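Local coordinates for protein carbohydrate binding family 6 (Clostridium thermocellum, PDB 5A8C) that probably hydrolyses terminal alpha-L-arabinofuranosidic bonds in plant cell-wall polysaccharides as a five-bladed beta-propeller glycoside hydrolase of family 43, at residues A[30-35]-A[70-75]; A[254-259]-A[315-320]; A[280-285]-A[300-305]. One frame throughout, in Å; residues are numbered along the deposited sequence. Where two conformers were deposited one is given.

Interaction 1 (A[30-35]-A[70-75])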
loop_
_atom_site.group_PDB
_atom_site.type_symbol
_atom_site.label_atom_id
_atom_site.label_comp_id
_atom_site.label_asym_id
_atom_site.label_seq_id
_atom_site.Cartn_x
_atom_site.Cartn_y
_atom_site.Cartn_z
ATOM N N PRO A 30 -13.465 11.651 10.101
ATOM C CA PRO A 30 -12.470 11.158 9.146
ATOM C C PRO A 30 -11.822 12.312 8.353
ATOM O O PRO A 30 -12.384 13.396 8.245
ATOM C CB PRO A 30 -13.269 10.235 8.261
ATOM C CG PRO A 30 -14.642 10.747 8.344
ATOM C CD PRO A 30 -14.823 11.283 9.705
ATOM N N ILE A 31 -10.630 12.064 7.812
ATOM C CA ILE A 31 -9.923 13.109 7.099
ATOM C C ILE A 31 -10.475 13.419 5.728
ATOM O O ILE A 31 -10.293 14.534 5.230
ATOM C CB ILE A 31 -8.385 12.854 7.021
ATOM C CG1 ILE A 31 -8.026 11.634 6.171
ATOM C CG2 ILE A 31 -7.773 12.773 8.409
ATOM C CD1 ILE A 31 -6.540 11.483 5.945
ATOM N N PHE A 32 -11.121 12.446 5.080
ATOM C CA PHE A 32 -11.544 12.577 3.680
ATOM C C PHE A 32 -12.728 11.695 3.418
ATOM O O PHE A 32 -12.616 10.461 3.491
ATOM C CB PHE A 32 -10.392 12.210 2.732
ATOM C CG PHE A 32 -10.749 12.345 1.291
ATOM C CD1 PHE A 32 -10.940 13.602 0.709
ATOM C CD2 PHE A 32 -10.928 11.230 0.497
ATOM C CE1 PHE A 32 -11.275 13.720 -0.617
ATOM C CE2 PHE A 32 -11.262 11.353 -0.834
ATOM C CZ PHE A 32 -11.432 12.600 -1.407
ATOM N N SER A 33 -13.854 12.295 3.092
ATOM C CA SER A 33 -15.082 11.513 2.881
ATOM C C SER A 33 -15.735 11.738 1.538
ATOM O O SER A 33 -16.807 11.195 1.307
ATOM C CB SER A 33 -16.121 11.779 3.982
ATOM O OG SER A 33 -16.435 13.134 3.972
ATOM N N GLN A 34 -15.102 12.513 0.657
ATOM C CA GLN A 34 -15.772 12.847 -0.608
ATOM C C GLN A 34 -16.118 11.636 -1.441
ATOM O O GLN A 34 -17.187 11.565 -2.046
ATOM C CB GLN A 34 -14.931 13.786 -1.429
ATOM C CG GLN A 34 -14.658 15.095 -0.781
ATOM C CD GLN A 34 -15.943 15.877 -0.519
ATOM O OE1 GLN A 34 -16.762 16.058 -1.449
ATOM N NE2 GLN A 34 -16.186 16.257 0.737
ATOM N N ARG A 35 -15.163 10.711 -1.533
ATOM C CA ARG A 35 -15.271 9.469 -2.231
ATOM C C ARG A 35 -14.622 8.424 -1.352
ATOM O O ARG A 35 -13.814 8.768 -0.500
ATOM C CB ARG A 35 -14.591 9.546 -3.613
ATOM C CG ARG A 35 -15.215 10.559 -4.549
ATOM C CD ARG A 35 -14.530 10.741 -5.892
ATOM N NE ARG A 35 -13.115 11.005 -5.772
ATOM C CZ ARG A 35 -12.575 12.120 -5.312
ATOM N NH1 ARG A 35 -13.297 13.156 -4.917
ATOM N NH2 ARG A 35 -11.275 12.219 -5.239
ATOM N N ASP A 70 -9.497 3.077 -10.516
ATOM C CA ASP A 70 -8.644 4.252 -10.505
ATOM C C ASP A 70 -8.063 4.469 -9.086
ATOM O O ASP A 70 -8.437 3.769 -8.155
ATOM C CB ASP A 70 -9.377 5.460 -11.133
ATOM C CG ASP A 70 -10.757 5.737 -10.617
ATOM O OD1 ASP A 70 -11.122 5.211 -9.565
ATOM O OD2 ASP A 70 -11.447 6.565 -11.265
ATOM N N ILE A 71 -7.146 5.438 -9.022
ATOM C CA ILE A 71 -6.386 5.770 -7.814
ATOM C C ILE A 71 -6.686 7.235 -7.443
ATOM O O ILE A 71 -6.451 8.118 -8.258
ATOM C CB ILE A 71 -4.897 5.592 -8.060
ATOM C CG1 ILE A 71 -4.551 4.189 -8.399
ATOM C CG2 ILE A 71 -4.077 6.134 -6.893
ATOM C CD1 ILE A 71 -4.882 3.241 -7.354
ATOM N N THR A 72 -7.065 7.446 -6.191
ATOM C CA THR A 72 -7.324 8.771 -5.630
ATOM C C THR A 72 -6.067 9.315 -5.005
ATOM O O THR A 72 -5.310 8.556 -4.401
ATOM C CB THR A 72 -8.418 8.628 -4.513
ATOM O OG1 THR A 72 -9.583 8.051 -5.057
ATOM C CG2 THR A 72 -8.694 9.940 -3.834
ATOM N N CYS A 73 -5.862 10.638 -5.064
ATOM C CA CYS A 73 -4.736 11.250 -4.347
ATOM C C CYS A 73 -5.262 12.439 -3.557
ATOM O O CYS A 73 -6.013 13.290 -4.091
ATOM C CB CYS A 73 -3.693 11.742 -5.336
ATOM S SG CYS A 73 -2.298 12.601 -4.662
ATOM N N ILE A 74 -4.839 12.534 -2.291
ATOM C CA ILE A 74 -5.080 13.704 -1.418
ATOM C C ILE A 74 -3.727 14.126 -0.856
ATOM O O ILE A 74 -2.796 13.337 -0.780
ATOM C CB ILE A 74 -6.124 13.390 -0.327
ATOM C CG1 ILE A 74 -5.615 12.399 0.707
ATOM C CG2 ILE A 74 -7.435 12.959 -0.936
ATOM C CD1 ILE A 74 -6.556 12.159 1.865
ATOM N N SER A 75 -3.635 15.376 -0.394
ATOM C CA SER A 75 -2.381 15.807 0.209
ATOM C C SER A 75 -2.600 16.877 1.222
ATOM O O SER A 75 -3.631 17.555 1.289
ATOM C CB SER A 75 -1.359 16.309 -0.829
ATOM O OG SER A 75 -1.707 17.613 -1.310
#
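Phe32 lies against Ile74 where the loop leading into strand 36-45 crosses a blade of the five-bladed beta-propeller, the blade whose four antiparallel strands run from 36-45 to 83-90. The methyl CG2 of Ile74 stands almost exactly above the middle of the Phe32 ring, 3.8 Å from its centroid and only 6° off the ring normal, a CH-pi contact in which the six ring carbons are nearly equidistant from the methyl. With CG of Phe32 anti to its backbone N (chi1 -179°), the ring reaches out from the loop over the strand and offers one face to Ile74, while the backbone N of Gln34 lies over the opposite face; the phenyl is thus held between strand and loop. The other branch of Ile74 runs back along the base of the aromatic side chain: its CD1 comes to 3.9 Å from Phe32 CB and to 4.1 Å from Ile31 CD1, the two isoleucines meeting by their terminal methyls. Trp82 touches both of them. Two residues before Ile74 on the same strand, Thr72 points to the same side, and its CG2 approaches Phe32 CE2 obliquely. Arg35 spends its charge elsewhere, in salt bridges to Asp84 and Glu87, and Glu87 also takes the Thr72 hydroxyl. Across the contact the guanidinium meets only a methyl, Arg35 NH2 lying 3.7 Å from Thr72 CG2.

Interaction 2 (A[254-259]-A[315-320])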
loop_
_atom_site.group_PDB
_atom_site.type_symbol
_atom_site.label_atom_id
_atom_site.label_comp_id
_atom_site.label_asym_id
_atom_site.label_seq_id
_atom_site.Cartn_x
_atom_site.Cartn_y
_atom_site.Cartn_z
ATOM N N VAL A 254 2.639 -6.871 16.252
ATOM C CA VAL A 254 1.540 -6.131 15.639
ATOM C C VAL A 254 1.820 -4.639 15.649
ATOM O O VAL A 254 2.109 -4.054 16.683
ATOM C CB VAL A 254 0.216 -6.428 16.405
ATOM C CG1 VAL A 254 -0.900 -5.538 15.906
ATOM C CG2 VAL A 254 -0.159 -7.905 16.262
ATOM N N ILE A 255 1.704 -4.030 14.481
ATOM C CA ILE A 255 1.712 -2.576 14.330
ATOM C C ILE A 255 0.337 -1.972 14.505
ATOM O O ILE A 255 0.169 -0.961 15.190
ATOM C CB ILE A 255 2.285 -2.165 12.970
ATOM C CG1 ILE A 255 3.740 -2.626 12.848
ATOM C CG2 ILE A 255 2.140 -0.648 12.784
ATOM C CD1 ILE A 255 4.378 -2.336 11.515
ATOM N N LEU A 256 -0.676 -2.554 13.881
ATOM C CA LEU A 256 -2.028 -1.977 13.853
ATOM C C LEU A 256 -3.040 -3.094 14.002
ATOM O O LEU A 256 -3.021 -4.027 13.200
ATOM C CB LEU A 256 -2.270 -1.214 12.577
ATOM C CG LEU A 256 -3.558 -0.387 12.543
ATOM C CD1 LEU A 256 -3.457 0.878 13.392
ATOM C CD2 LEU A 256 -3.904 -0.038 11.100
ATOM N N PRO A 257 -3.853 -3.091 15.041
ATOM C CA PRO A 257 -4.939 -4.064 15.147
ATOM C C PRO A 257 -6.068 -3.715 14.171
ATOM O O PRO A 257 -5.896 -2.857 13.318
ATOM C CB PRO A 257 -5.368 -3.908 16.615
ATOM C CG PRO A 257 -5.230 -2.461 16.841
ATOM C CD PRO A 257 -4.016 -2.024 16.075
ATOM N N GLN A 258 -7.203 -4.401 14.285
ATOM C CA GLN A 258 -8.379 -3.893 13.534
ATOM C C GLN A 258 -8.693 -2.485 14.019
ATOM O O GLN A 258 -8.859 -2.279 15.217
ATOM C CB GLN A 258 -9.592 -4.769 13.781
ATOM C CG GLN A 258 -9.587 -6.037 12.955
ATOM C CD GLN A 258 -10.014 -5.800 11.528
ATOM O OE1 GLN A 258 -11.025 -5.127 11.288
ATOM N NE2 GLN A 258 -9.324 -6.382 10.577
ATOM N N PRO A 259 -8.799 -1.540 13.099
ATOM C CA PRO A 259 -9.261 -0.193 13.507
ATOM C C PRO A 259 -10.708 -0.226 13.925
ATOM O O PRO A 259 -11.445 -1.163 13.567
ATOM C CB PRO A 259 -9.097 0.627 12.243
ATOM C CG PRO A 259 -8.744 -0.219 11.229
ATOM C CD PRO A 259 -8.563 -1.608 11.655
ATOM N N LYS A 315 6.066 0.412 18.419
ATOM C CA LYS A 315 4.947 0.320 19.379
ATOM C C LYS A 315 3.655 0.164 18.632
ATOM O O LYS A 315 3.436 0.748 17.593
ATOM C CB LYS A 315 4.761 1.570 20.228
ATOM C CG LYS A 315 5.887 1.821 21.176
ATOM C CD LYS A 315 5.597 3.017 22.080
ATOM C CE LYS A 315 6.781 3.996 22.175
ATOM N NZ LYS A 315 6.496 5.393 22.660
ATOM N N GLN A 316 2.783 -0.640 19.185
ATOM C CA GLN A 316 1.490 -0.797 18.554
ATOM C C GLN A 316 0.768 0.572 18.468
ATOM O O GLN A 316 0.680 1.309 19.444
ATOM C CB GLN A 316 0.643 -1.797 19.311
ATOM C CG GLN A 316 -0.677 -2.084 18.613
ATOM C CD GLN A 316 -1.322 -3.260 19.198
ATOM O OE1 GLN A 316 -0.702 -4.323 19.460
ATOM N NE2 GLN A 316 -2.584 -3.105 19.436
ATOM N N VAL A 317 0.244 0.872 17.275
ATOM C CA VAL A 317 -0.475 2.114 17.026
ATOM C C VAL A 317 -1.804 2.086 17.720
ATOM O O VAL A 317 -2.486 1.038 17.780
ATOM C CB VAL A 317 -0.635 2.294 15.492
ATOM C CG1 VAL A 317 -1.554 3.475 15.123
ATOM C CG2 VAL A 317 0.732 2.494 14.824
ATOM N N VAL A 318 -2.181 3.269 18.205
ATOM C CA VAL A 318 -3.461 3.485 18.863
ATOM C C VAL A 318 -4.358 4.289 17.933
ATOM O O VAL A 318 -4.148 5.491 17.729
ATOM C CB VAL A 318 -3.260 4.236 20.164
ATOM C CG1 VAL A 318 -4.579 4.525 20.829
ATOM C CG2 VAL A 318 -2.367 3.430 21.095
ATOM N N PRO A 319 -5.375 3.639 17.313
ATOM C CA PRO A 319 -6.244 4.403 16.446
ATOM C C PRO A 319 -6.952 5.517 17.224
ATOM O O PRO A 319 -7.382 5.294 18.354
ATOM C CB PRO A 319 -7.219 3.338 15.922
ATOM C CG PRO A 319 -6.469 2.050 15.946
ATOM C CD PRO A 319 -5.629 2.180 17.202
ATOM N N THR A 320 -7.108 6.666 16.599
ATOM C CA THR A 320 -7.805 7.761 17.200
ATOM C C THR A 320 -9.020 8.132 16.376
ATOM O O THR A 320 -9.091 7.914 15.170
ATOM C CB THR A 320 -6.915 9.039 17.367
ATOM O OG1 THR A 320 -6.564 9.552 16.091
ATOM C CG2 THR A 320 -5.690 8.807 18.234
#
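A classic beta bulge at the outer edge of a propeller blade receives the C-terminal tail here: Ile255 and Leu256, on the outermost strand 250-256, both face Ile237 of the neighbouring strand, and the chain turns a corner at Ile255. At the bulge the carbonyl of Ile255 points at the tail, where Val317 N donates to Ile255 O at 2.8 Å in a nearly straight bond (168° at the hydrogen) that meets the oxygen close to the C=O axis. This is the one hydrogen bond joining the two segments; the rest is van der Waals packing.

Val317 turns its side chain inward and divides it between two residues. Its CG1, anti to the backbone N (chi1 172°), reaches Leu256 CD1 at 3.7 Å, whereas CG2 lies 4.0 Å from Ile255 CG2. Leu256 CD1 also touches the ring of Pro319, lying 4.1 Å from Pro319 CG, so a single methyl fits against two successive inward-facing residues of the tail. Val280, Asp304 and Met306 border Val317, and Tyr282 lies against Leu256, Pro259 and Pro319; the tail therefore bridges the edge of this blade and the sheet formed by strands 270-274, 277-284 and 300-306.

Gln316, exposed at the surface, lays its extended chain across the concave side of the bend, between Val254 and Pro257. CG is anti to the backbone N (chi1 -175°), and the side chain runs alongside Val254, pointing the same way. Its amide reaches from one apolar neighbour to the other: Gln316 OE1 is 3.8 Å from Val254 CG1, while Gln316 NE2 is 3.8 Å from Pro257 CG.

Interaction 3 (A[280-285]-A[300-305])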
loop_
_atom_site.group_PDB
_atom_site.type_symbol
_atom_site.label_atom_id
_atom_site.label_comp_id
_atom_site.label_asym_id
_atom_site.label_seq_id
_atom_site.Cartn_x
_atom_site.Cartn_y
_atom_site.Cartn_z
ATOM N N VAL A 280 1.333 5.894 10.431
ATOM C CA VAL A 280 0.696 4.802 9.667
ATOM C C VAL A 280 -0.560 5.367 9.022
ATOM O O VAL A 280 -1.423 5.952 9.703
ATOM C CB VAL A 280 0.380 3.592 10.543
ATOM C CG1 VAL A 280 -0.255 2.488 9.763
ATOM C CG2 VAL A 280 1.639 3.034 11.167
ATOM N N VAL A 281 -0.652 5.226 7.701
ATOM C CA VAL A 281 -1.872 5.483 6.963
ATOM C C VAL A 281 -2.541 4.137 6.739
ATOM O O VAL A 281 -1.873 3.136 6.485
ATOM C CB VAL A 281 -1.604 6.250 5.663
ATOM C CG1 VAL A 281 -1.188 7.698 5.942
ATOM C CG2 VAL A 281 -0.691 5.602 4.705
ATOM N N TYR A 282 -3.868 4.105 6.830
ATOM C CA TYR A 282 -4.606 2.839 6.765
ATOM C C TYR A 282 -5.997 3.122 6.333
ATOM O O TYR A 282 -6.310 4.258 5.863
ATOM C CB TYR A 282 -4.487 2.077 8.096
ATOM C CG TYR A 282 -5.037 2.805 9.296
ATOM C CD1 TYR A 282 -4.274 3.748 9.978
ATOM C CD2 TYR A 282 -6.301 2.516 9.775
ATOM C CE1 TYR A 282 -4.767 4.404 11.107
ATOM C CE2 TYR A 282 -6.779 3.160 10.903
ATOM C CZ TYR A 282 -6.001 4.058 11.581
ATOM O OH TYR A 282 -6.520 4.645 12.718
ATOM N N HIS A 283 -6.914 2.184 6.459
ATOM C CA HIS A 283 -8.324 2.445 6.160
ATOM C C HIS A 283 -9.235 1.841 7.190
ATOM O O HIS A 283 -8.916 0.885 7.917
ATOM C CB HIS A 283 -8.729 1.990 4.712
ATOM C CG HIS A 283 -8.684 0.519 4.465
ATOM N ND1 HIS A 283 -7.958 -0.010 3.434
ATOM C CD2 HIS A 283 -9.359 -0.491 5.090
ATOM C CE1 HIS A 283 -8.153 -1.298 3.472
ATOM N NE2 HIS A 283 -8.977 -1.641 4.450
ATOM N N ASN A 284 -10.459 2.401 7.256
ATOM C CA ASN A 284 -11.545 1.768 7.972
ATOM C C ASN A 284 -12.823 2.028 7.205
ATOM O O ASN A 284 -12.785 2.312 6.003
ATOM C CB ASN A 284 -11.590 2.152 9.466
ATOM C CG ASN A 284 -12.051 3.552 9.760
ATOM O OD1 ASN A 284 -12.297 4.334 8.845
ATOM N ND2 ASN A 284 -12.154 3.859 11.035
ATOM N N ARG A 285 -13.963 1.833 7.861
ATOM C CA ARG A 285 -15.284 1.951 7.218
ATOM C C ARG A 285 -16.212 2.881 7.982
ATOM O O ARG A 285 -17.408 2.690 8.000
ATOM C CB ARG A 285 -15.855 0.560 6.980
ATOM C CG ARG A 285 -15.040 -0.232 5.953
ATOM C CD ARG A 285 -15.083 -1.744 6.177
ATOM N NE ARG A 285 -14.667 -2.478 5.004
ATOM C CZ ARG A 285 -13.468 -3.038 4.780
ATOM N NH1 ARG A 285 -12.448 -2.905 5.622
ATOM N NH2 ARG A 285 -13.315 -3.754 3.695
ATOM N N ASN A 300 -12.624 4.157 3.894
ATOM C CA ASN A 300 -12.056 5.510 3.918
ATOM C C ASN A 300 -10.679 5.479 4.542
ATOM O O ASN A 300 -10.415 4.747 5.516
ATOM C CB ASN A 300 -12.968 6.511 4.630
ATOM C CG ASN A 300 -13.237 6.108 6.069
ATOM O OD1 ASN A 300 -14.177 5.388 6.379
ATOM N ND2 ASN A 300 -12.382 6.588 6.975
ATOM N N VAL A 301 -9.809 6.340 4.034
ATOM C CA VAL A 301 -8.455 6.477 4.562
ATOM C C VAL A 301 -8.461 7.028 5.972
ATOM O O VAL A 301 -9.291 7.850 6.374
ATOM C CB VAL A 301 -7.613 7.317 3.602
ATOM C CG1 VAL A 301 -8.133 8.753 3.473
ATOM C CG2 VAL A 301 -6.144 7.331 3.932
ATOM N N CYS A 302 -7.437 6.647 6.750
ATOM C CA CYS A 302 -7.148 7.066 8.105
ATOM C C CYS A 302 -5.652 7.329 8.261
ATOM O O CYS A 302 -4.853 6.761 7.524
ATOM C CB CYS A 302 -7.599 6.016 9.125
ATOM S SG CYS A 302 -9.349 5.647 9.201
ATOM N N ILE A 303 -5.300 8.070 9.294
ATOM C CA ILE A 303 -3.910 8.329 9.637
ATOM C C ILE A 303 -3.755 8.398 11.131
ATOM O O ILE A 303 -4.576 9.041 11.812
ATOM C CB ILE A 303 -3.361 9.576 8.902
ATOM C CG1 ILE A 303 -1.861 9.736 9.123
ATOM C CG2 ILE A 303 -4.136 10.845 9.283
ATOM C CD1 ILE A 303 -1.232 10.799 8.222
ATOM N N ASP A 304 -2.677 7.823 11.673
ATOM C CA ASP A 304 -2.319 7.941 13.068
ATOM C C ASP A 304 -0.819 7.979 13.235
ATOM O O ASP A 304 -0.091 7.469 12.376
ATOM C CB ASP A 304 -2.984 6.869 13.953
ATOM C CG ASP A 304 -4.410 7.307 14.405
ATOM O OD1 ASP A 304 -4.501 8.366 15.082
ATOM O OD2 ASP A 304 -5.401 6.610 14.076
ATOM N N GLN A 305 -0.362 8.545 14.313
ATOM C CA GLN A 305 1.062 8.559 14.611
ATOM C C GLN A 305 1.602 7.186 15.022
ATOM O O GLN A 305 0.903 6.382 15.661
ATOM C CB GLN A 305 1.378 9.609 15.692
ATOM C CG GLN A 305 2.857 10.017 15.712
ATOM C CD GLN A 305 3.173 11.315 16.463
ATOM O OE1 GLN A 305 2.313 12.001 16.986
ATOM N NE2 GLN A 305 4.444 11.657 16.487
#
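With chi1 at 61°, Tyr282 sets CG between its backbone N and carbonyl carbon, and the ring reaches across to the facing strand; Cys302 presents CB to the ring, while its SG, anti to the carbonyl carbon, is turned toward Asn284. Cys302 CB sits 3.5 Å from the Tyr282 centroid, over one face but displaced toward the rim, and the sulfur lies obliquely beside the same ring. At the ring edge, Tyr282 OH donates to Asp304 OD2 in a short bond of 2.6 Å, the carboxylate plane only 25° from the ring plane. Thr320 of the C-terminal tail binds the other oxygen, OD1, so both ends of this buried carboxylate are held.

Strands 277-284 and 300-306 are antiparallel neighbours in a blade of the five-bladed propeller. Backbone bonds run in both directions at the pairs Val280-Asp304, Tyr282-Cys302 and Asn284-Asn300. On the other face Val281 CG1 packs on Ile303 CG1 at 3.8 Å.

Beyond Cys302, Asn284 OD1 lies 3.2 Å from Cys302 SG and takes a weak, bent bond from Asn300 ND2 at 2.9 Å, with the amide planes 73° apart. Pro260 O and Tyr29 OH bind Asn284 ND2, while Val287 N donates to Asn300 OD1.

Interaction 3 occupies the middle of the three: its centre is 11 Å from that of interaction 1 and 10 Å from that of interaction 2, whereas interactions 1 and 2 are 21 Å apart and do not touch. Its two strands reach both neighbours. On strand 300-306, Val301 CG1 packs 3.9 Å from Ile31 CG1 of interaction 1, and on strand 277-284, His283 O lies 3.5 Å from Pro259 CG of interaction 2. Along the chain interaction 1 closes first; the antiparallel strand pair of interaction 3, joined through helix 286-291, then falls between segments 254-259 and 315-320. Residues near both chain ends thus pack around one propeller sheet, joining it to the blades on either side.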